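Local atomic coordinates of beta-mannosidase (Trichoderma harzianum, PDB entry 4CVU), a protein that probably hydrolyses terminal, non-reducing beta-D-mannose residues in beta-mannosides, as a fungal beta-mannosidase of glycoside hydrolase family 2. Residues 83-97 with 149-161. Sequence-based numbering, arbitrary orientation.
Sequences AAQNWTYTSKPISGL and DPVLSINFGSVPR. With NAG (2-acetamido-2-deoxy-beta-D-glucopyranose), chain C.
The Phe156 ring has the carbonyl O of Trp87 at its edge, in plane. Its CE2 meets CD1 of Tyr89 at 3.6 Å, with the two ring planes 85° apart. The Arg161 guanidinium has Ala84 O over one face and Asn86 OD1 at its edge, where NH2 comes within 3.0 Å. Glu43 forms a salt bridge with the same NH2.

Asn86 is N-glycosylated: ND2 is bonded to C1 of the NAG. The remaining N-H of ND2 points to Asn155 OD1 at 3.0 Å. The donor lies above the Asn155 carbonyl plane, 37° out of it, not on a lone pair. With chi1 at -178°, the Asn155 side chain extends away from its own backbone N and its amide reaches the sugar, where ND2 donates to NAG O7 at 2.8 Å. NAG O6 donates a hydrogen bond to the backbone O of Asn155. With an alanine here in place of Asn155, O7 and the N-H of Asn86 ND2 would probably lose their side-chain partners, leaving the first sugar somewhat freer to swing.

Ser158, the N-cap of helix 159-168, donates from OG to a lone pair of Ala83 O at 2.6 Å. At the other end, Ile94 N hydrogen-bonds to Pro150 O beyond the strands.

Strands 87-91 and 152-156 run antiparallel in the galactose-binding-like domain. Trp87 with Phe156 and Tyr89 with Ile154 are hydrogen-bonded pairs, each joined by two N-H to O bonds. Thr88 with Asn155 is a non-hydrogen-bonded pair. The strands are the central pair of a six-stranded sheet, with strand 38-41 beside the first and strand 116-120 beside the second.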
loop_
_atom_site.group_PDB
_atom_site.type_symbol
_atom_site.label_atom_id
_atom_site.label_comp_id
_atom_site.label_asym_id
_atom_site.label_seq_id
_atom_site.Cartn_x
_atom_site.Cartn_y
_atom_site.Cartn_z
ATOM N N ALA A 83 -4.580 -13.880 17.490
ATOM C CA ALA A 83 -3.852 -14.538 18.583
ATOM C C ALA A 83 -4.741 -14.740 19.830
ATOM O O ALA A 83 -4.479 -15.619 20.630
ATOM C CB ALA A 83 -2.637 -13.709 18.969
ATOM N N ALA A 84 -5.719 -13.875 20.023
ATOM C CA ALA A 84 -6.565 -13.924 21.193
ATOM C C ALA A 84 -7.589 -15.081 21.245
ATOM O O ALA A 84 -8.261 -15.242 22.251
ATOM C CB ALA A 84 -7.230 -12.584 21.418
ATOM N N GLN A 85 -7.743 -15.850 20.171
ATOM C CA GLN A 85 -8.702 -16.961 20.134
ATOM C C GLN A 85 -8.166 -18.302 19.610
ATOM O O GLN A 85 -7.100 -18.369 19.056
ATOM C CB GLN A 85 -9.930 -16.574 19.349
ATOM C CG GLN A 85 -9.697 -16.498 17.872
ATOM C CD GLN A 85 -10.925 -16.032 17.131
ATOM O OE1 GLN A 85 -11.824 -16.790 16.944
ATOM N NE2 GLN A 85 -10.946 -14.786 16.708
ATOM N N ASN A 86 -8.920 -19.373 19.821
ATOM C CA ASN A 86 -8.616 -20.703 19.274
ATOM C C ASN A 86 -8.848 -20.865 17.779
ATOM O O ASN A 86 -9.750 -20.304 17.238
ATOM C CB ASN A 86 -9.421 -21.813 19.955
ATOM C CG ASN A 86 -8.972 -22.115 21.379
ATOM O OD1 ASN A 86 -8.623 -21.240 22.115
ATOM N ND2 ASN A 86 -9.003 -23.374 21.750
ATOM N N TRP A 87 -8.029 -21.662 17.135
ATOM C CA TRP A 87 -8.222 -22.035 15.737
ATOM C C TRP A 87 -8.154 -23.536 15.617
ATOM O O TRP A 87 -7.246 -24.155 16.109
ATOM C CB TRP A 87 -7.146 -21.369 14.830
ATOM C CG TRP A 87 -7.330 -19.910 14.851
ATOM C CD1 TRP A 87 -6.792 -19.041 15.762
ATOM C CD2 TRP A 87 -8.204 -19.150 14.021
ATOM N NE1 TRP A 87 -7.253 -17.776 15.523
ATOM C CE2 TRP A 87 -8.126 -17.812 14.459
ATOM C CE3 TRP A 87 -9.034 -19.466 12.937
ATOM C CZ2 TRP A 87 -8.844 -16.770 13.846
ATOM C CZ3 TRP A 87 -9.730 -18.445 12.311
ATOM C CH2 TRP A 87 -9.630 -17.103 12.768
ATOM N N THR A 88 -9.101 -24.123 14.913
ATOM C CA THR A 88 -9.140 -25.555 14.793
ATOM C C THR A 88 -8.950 -25.964 13.348
ATOM O O THR A 88 -9.678 -25.472 12.446
ATOM C CB THR A 88 -10.462 -26.128 15.381
ATOM O OG1 THR A 88 -10.499 -25.878 16.794
ATOM C CG2 THR A 88 -10.594 -27.612 15.115
ATOM N N TYR A 89 -7.979 -26.856 13.145
ATOM C CA TYR A 89 -7.707 -27.499 11.841
ATOM C C TYR A 89 -8.450 -28.839 11.786
ATOM O O TYR A 89 -8.182 -29.734 12.589
ATOM C CB TYR A 89 -6.195 -27.713 11.669
ATOM C CG TYR A 89 -5.463 -26.457 11.192
ATOM C CD1 TYR A 89 -5.289 -25.364 12.033
ATOM C CD2 TYR A 89 -4.955 -26.380 9.901
ATOM C CE1 TYR A 89 -4.649 -24.221 11.586
ATOM C CE2 TYR A 89 -4.292 -25.265 9.458
ATOM C CZ TYR A 89 -4.141 -24.173 10.289
ATOM O OH TYR A 89 -3.496 -23.030 9.797
ATOM N N THR A 90 -9.382 -28.985 10.847
ATOM C CA THR A 90 -10.208 -30.200 10.759
ATOM C C THR A 90 -10.097 -30.813 9.380
ATOM O O THR A 90 -10.290 -30.112 8.390
ATOM C CB THR A 90 -11.684 -29.855 11.004
ATOM O OG1 THR A 90 -11.792 -29.249 12.291
ATOM C CG2 THR A 90 -12.577 -31.107 10.933
ATOM N N SER A 91 -9.821 -32.120 9.326
ATOM C CA SER A 91 -9.806 -32.855 8.050
ATOM C C SER A 91 -11.180 -33.290 7.607
ATOM O O SER A 91 -12.112 -33.357 8.402
ATOM C CB SER A 91 -8.924 -34.112 8.126
ATOM O OG SER A 91 -9.612 -35.206 8.719
ATOM N N LYS A 92 -11.287 -33.610 6.324
ATOM C CA LYS A 92 -12.400 -34.374 5.824
ATOM C C LYS A 92 -12.165 -35.811 6.301
ATOM O O LYS A 92 -11.030 -36.174 6.646
ATOM C CB LYS A 92 -12.451 -34.345 4.302
ATOM C CG LYS A 92 -12.645 -32.970 3.711
ATOM C CD LYS A 92 -13.973 -32.362 4.127
ATOM C CE LYS A 92 -14.451 -31.353 3.099
ATOM N NZ LYS A 92 -15.720 -30.724 3.544
ATOM N N PRO A 93 -13.228 -36.628 6.320
ATOM C CA PRO A 93 -13.054 -38.038 6.660
ATOM C C PRO A 93 -11.892 -38.654 5.882
ATOM O O PRO A 93 -11.846 -38.509 4.653
ATOM C CB PRO A 93 -14.396 -38.646 6.263
ATOM C CG PRO A 93 -15.373 -37.558 6.554
ATOM C CD PRO A 93 -14.653 -36.256 6.239
ATOM N N ILE A 94 -10.954 -39.291 6.605
ATOM C CA ILE A 94 -9.738 -39.871 6.009
ATOM C C ILE A 94 -10.057 -41.257 5.464
ATOM O O ILE A 94 -10.519 -42.128 6.199
ATOM C CB ILE A 94 -8.573 -39.971 7.030
ATOM C CG1 ILE A 94 -8.258 -38.596 7.627
ATOM C CG2 ILE A 94 -7.319 -40.546 6.375
ATOM C CD1 ILE A 94 -7.141 -38.599 8.648
ATOM N N SER A 95 -9.812 -41.464 4.181
ATOM C CA SER A 95 -10.115 -42.737 3.545
ATOM C C SER A 95 -8.853 -43.598 3.428
ATOM O O SER A 95 -7.736 -43.114 3.642
ATOM C CB SER A 95 -10.669 -42.477 2.161
ATOM O OG SER A 95 -9.658 -41.916 1.370
ATOM N N GLY A 96 -9.041 -44.881 3.124
ATOM C CA GLY A 96 -7.934 -45.796 2.844
ATOM C C GLY A 96 -7.147 -46.372 4.023
ATOM O O GLY A 96 -6.088 -46.942 3.822
ATOM N N LEU A 97 -7.626 -46.216 5.251
ATOM C CA LEU A 97 -6.949 -46.842 6.398
ATOM C C LEU A 97 -7.508 -48.275 6.551
ATOM O O LEU A 97 -8.706 -48.493 6.381
ATOM C CB LEU A 97 -7.153 -46.042 7.698
ATOM C CG LEU A 97 -6.705 -44.561 7.708
ATOM C CD1 LEU A 97 -7.273 -43.829 8.917
ATOM C CD2 LEU A 97 -5.193 -44.445 7.692
ATOM N N ASP A 149 -15.383 -43.270 8.247
ATOM C CA ASP A 149 -14.025 -42.754 8.044
ATOM C C ASP A 149 -13.667 -41.666 9.060
ATOM O O ASP A 149 -14.460 -40.759 9.300
ATOM C CB ASP A 149 -13.869 -42.193 6.629
ATOM C CG ASP A 149 -13.703 -43.280 5.571
ATOM O OD1 ASP A 149 -13.927 -44.484 5.866
ATOM O OD2 ASP A 149 -13.338 -42.916 4.428
ATOM N N PRO A 150 -12.464 -41.750 9.651
ATOM C CA PRO A 150 -12.181 -40.893 10.799
ATOM C C PRO A 150 -11.803 -39.459 10.411
ATOM O O PRO A 150 -11.130 -39.237 9.412
ATOM C CB PRO A 150 -11.035 -41.617 11.499
ATOM C CG PRO A 150 -10.337 -42.367 10.429
ATOM C CD PRO A 150 -11.345 -42.669 9.353
ATOM N N VAL A 151 -12.283 -38.507 11.203
ATOM C CA VAL A 151 -11.935 -37.111 11.065
ATOM C C VAL A 151 -10.872 -36.824 12.119
ATOM O O VAL A 151 -11.025 -37.191 13.301
ATOM C CB VAL A 151 -13.171 -36.209 11.267
ATOM C CG1 VAL A 151 -12.781 -34.772 11.536
ATOM C CG2 VAL A 151 -14.082 -36.302 10.046
ATOM N N LEU A 152 -9.778 -36.225 11.666
ATOM C CA LEU A 152 -8.729 -35.714 12.536
ATOM C C LEU A 152 -8.920 -34.220 12.708
ATOM O O LEU A 152 -9.021 -33.495 11.714
ATOM C CB LEU A 152 -7.362 -35.976 11.912
ATOM C CG LEU A 152 -6.139 -35.387 12.614
ATOM C CD1 LEU A 152 -6.028 -35.837 14.064
ATOM C CD2 LEU A 152 -4.907 -35.804 11.826
ATOM N N SER A 153 -8.995 -33.765 13.956
ATOM C CA SER A 153 -9.088 -32.355 14.233
ATOM C C SER A 153 -8.065 -31.972 15.277
ATOM O O SER A 153 -7.770 -32.768 16.180
ATOM C CB SER A 153 -10.489 -31.948 14.683
ATOM O OG SER A 153 -10.701 -32.271 16.034
ATOM N N ILE A 154 -7.533 -30.756 15.132
ATOM C CA ILE A 154 -6.516 -30.223 16.021
ATOM C C ILE A 154 -6.913 -28.817 16.465
ATOM O O ILE A 154 -6.817 -27.834 15.699
ATOM C CB ILE A 154 -5.124 -30.198 15.345
ATOM C CG1 ILE A 154 -4.875 -31.492 14.569
ATOM C CG2 ILE A 154 -4.034 -29.998 16.390
ATOM C CD1 ILE A 154 -3.611 -31.477 13.751
ATOM N N ASN A 155 -7.375 -28.707 17.693
ATOM C CA ASN A 155 -7.868 -27.436 18.212
ATOM C C ASN A 155 -6.727 -26.704 18.906
ATOM O O ASN A 155 -6.299 -27.129 19.960
ATOM C CB ASN A 155 -9.048 -27.700 19.153
ATOM C CG ASN A 155 -9.657 -26.431 19.714
ATOM O OD1 ASN A 155 -9.188 -25.337 19.462
ATOM N ND2 ASN A 155 -10.723 -26.589 20.490
ATOM N N PHE A 156 -6.232 -25.628 18.281
ATOM C CA PHE A 156 -5.085 -24.851 18.775
ATOM C C PHE A 156 -5.520 -23.704 19.683
ATOM O O PHE A 156 -6.389 -22.916 19.320
ATOM C CB PHE A 156 -4.251 -24.284 17.618
ATOM C CG PHE A 156 -3.556 -25.318 16.779
ATOM C CD1 PHE A 156 -2.288 -25.782 17.118
ATOM C CD2 PHE A 156 -4.157 -25.832 15.633
ATOM C CE1 PHE A 156 -1.648 -26.741 16.342
ATOM C CE2 PHE A 156 -3.520 -26.783 14.861
ATOM C CZ PHE A 156 -2.268 -27.239 15.208
ATOM N N GLY A 157 -4.928 -23.616 20.878
ATOM C CA GLY A 157 -5.293 -22.571 21.836
ATOM C C GLY A 157 -4.825 -21.181 21.471
ATOM O O GLY A 157 -3.948 -20.995 20.624
ATOM N N SER A 158 -5.443 -20.189 22.101
ATOM C CA SER A 158 -4.905 -18.849 22.188
ATOM C C SER A 158 -3.770 -18.926 23.213
ATOM O O SER A 158 -4.015 -19.275 24.353
ATOM C CB SER A 158 -5.968 -17.881 22.662
ATOM O OG SER A 158 -5.427 -16.603 22.898
ATOM N N VAL A 159 -2.528 -18.636 22.784
ATOM C CA VAL A 159 -1.382 -18.819 23.657
ATOM C C VAL A 159 -1.290 -17.772 24.787
ATOM O O VAL A 159 -0.988 -18.132 25.937
ATOM C CB VAL A 159 -0.067 -18.968 22.876
ATOM C CG1 VAL A 159 1.128 -19.172 23.798
ATOM C CG2 VAL A 159 -0.135 -20.148 21.921
ATOM N N PRO A 160 -1.538 -16.479 24.483
ATOM C CA PRO A 160 -1.579 -15.445 25.500
ATOM C C PRO A 160 -2.564 -15.748 26.620
ATOM O O PRO A 160 -2.272 -15.516 27.786
ATOM C CB PRO A 160 -2.084 -14.241 24.727
ATOM C CG PRO A 160 -1.527 -14.419 23.371
ATOM C CD PRO A 160 -1.556 -15.896 23.128
ATOM N N ARG A 161 -3.729 -16.240 26.243
ATOM C CA ARG A 161 -4.775 -16.569 27.222
ATOM C C ARG A 161 -4.328 -17.695 28.131
ATOM O O ARG A 161 -4.482 -17.607 29.346
ATOM C CB ARG A 161 -6.079 -16.962 26.527
ATOM C CG ARG A 161 -7.185 -17.341 27.510
ATOM C CD ARG A 161 -8.556 -17.186 26.882
ATOM N NE ARG A 161 -8.745 -18.168 25.830
ATOM C CZ ARG A 161 -9.535 -18.017 24.771
ATOM N NH1 ARG A 161 -10.219 -16.914 24.565
ATOM N NH2 ARG A 161 -9.610 -18.986 23.887
HETATM C C1 NAG C . -8.647 -23.848 23.024
HETATM C C2 NAG C . -9.834 -24.694 23.552
HETATM C C3 NAG C . -9.461 -25.374 24.861
HETATM C C4 NAG C . -8.120 -26.098 24.775
HETATM C C5 NAG C . -7.031 -25.209 24.120
HETATM C C6 NAG C . -5.722 -25.984 23.851
HETATM C C7 NAG C . -12.024 -23.896 22.884
HETATM C C8 NAG C . -13.217 -23.022 23.143
HETATM N N2 NAG C . -11.021 -23.870 23.756
HETATM O O3 NAG C . -10.497 -26.287 25.195
HETATM O O4 NAG C . -7.721 -26.435 26.096
HETATM O O5 NAG C . -7.493 -24.656 22.900
HETATM O O6 NAG C . -5.863 -26.913 22.789
HETATM O O7 NAG C . -12.002 -24.591 21.892
HETATM O O HOH W 1 -2.429 -17.489 20.111
HETATM O O HOH W 2 -4.405 -18.744 18.644
HETATM O O HOH W 3 -7.099 -20.528 24.484
#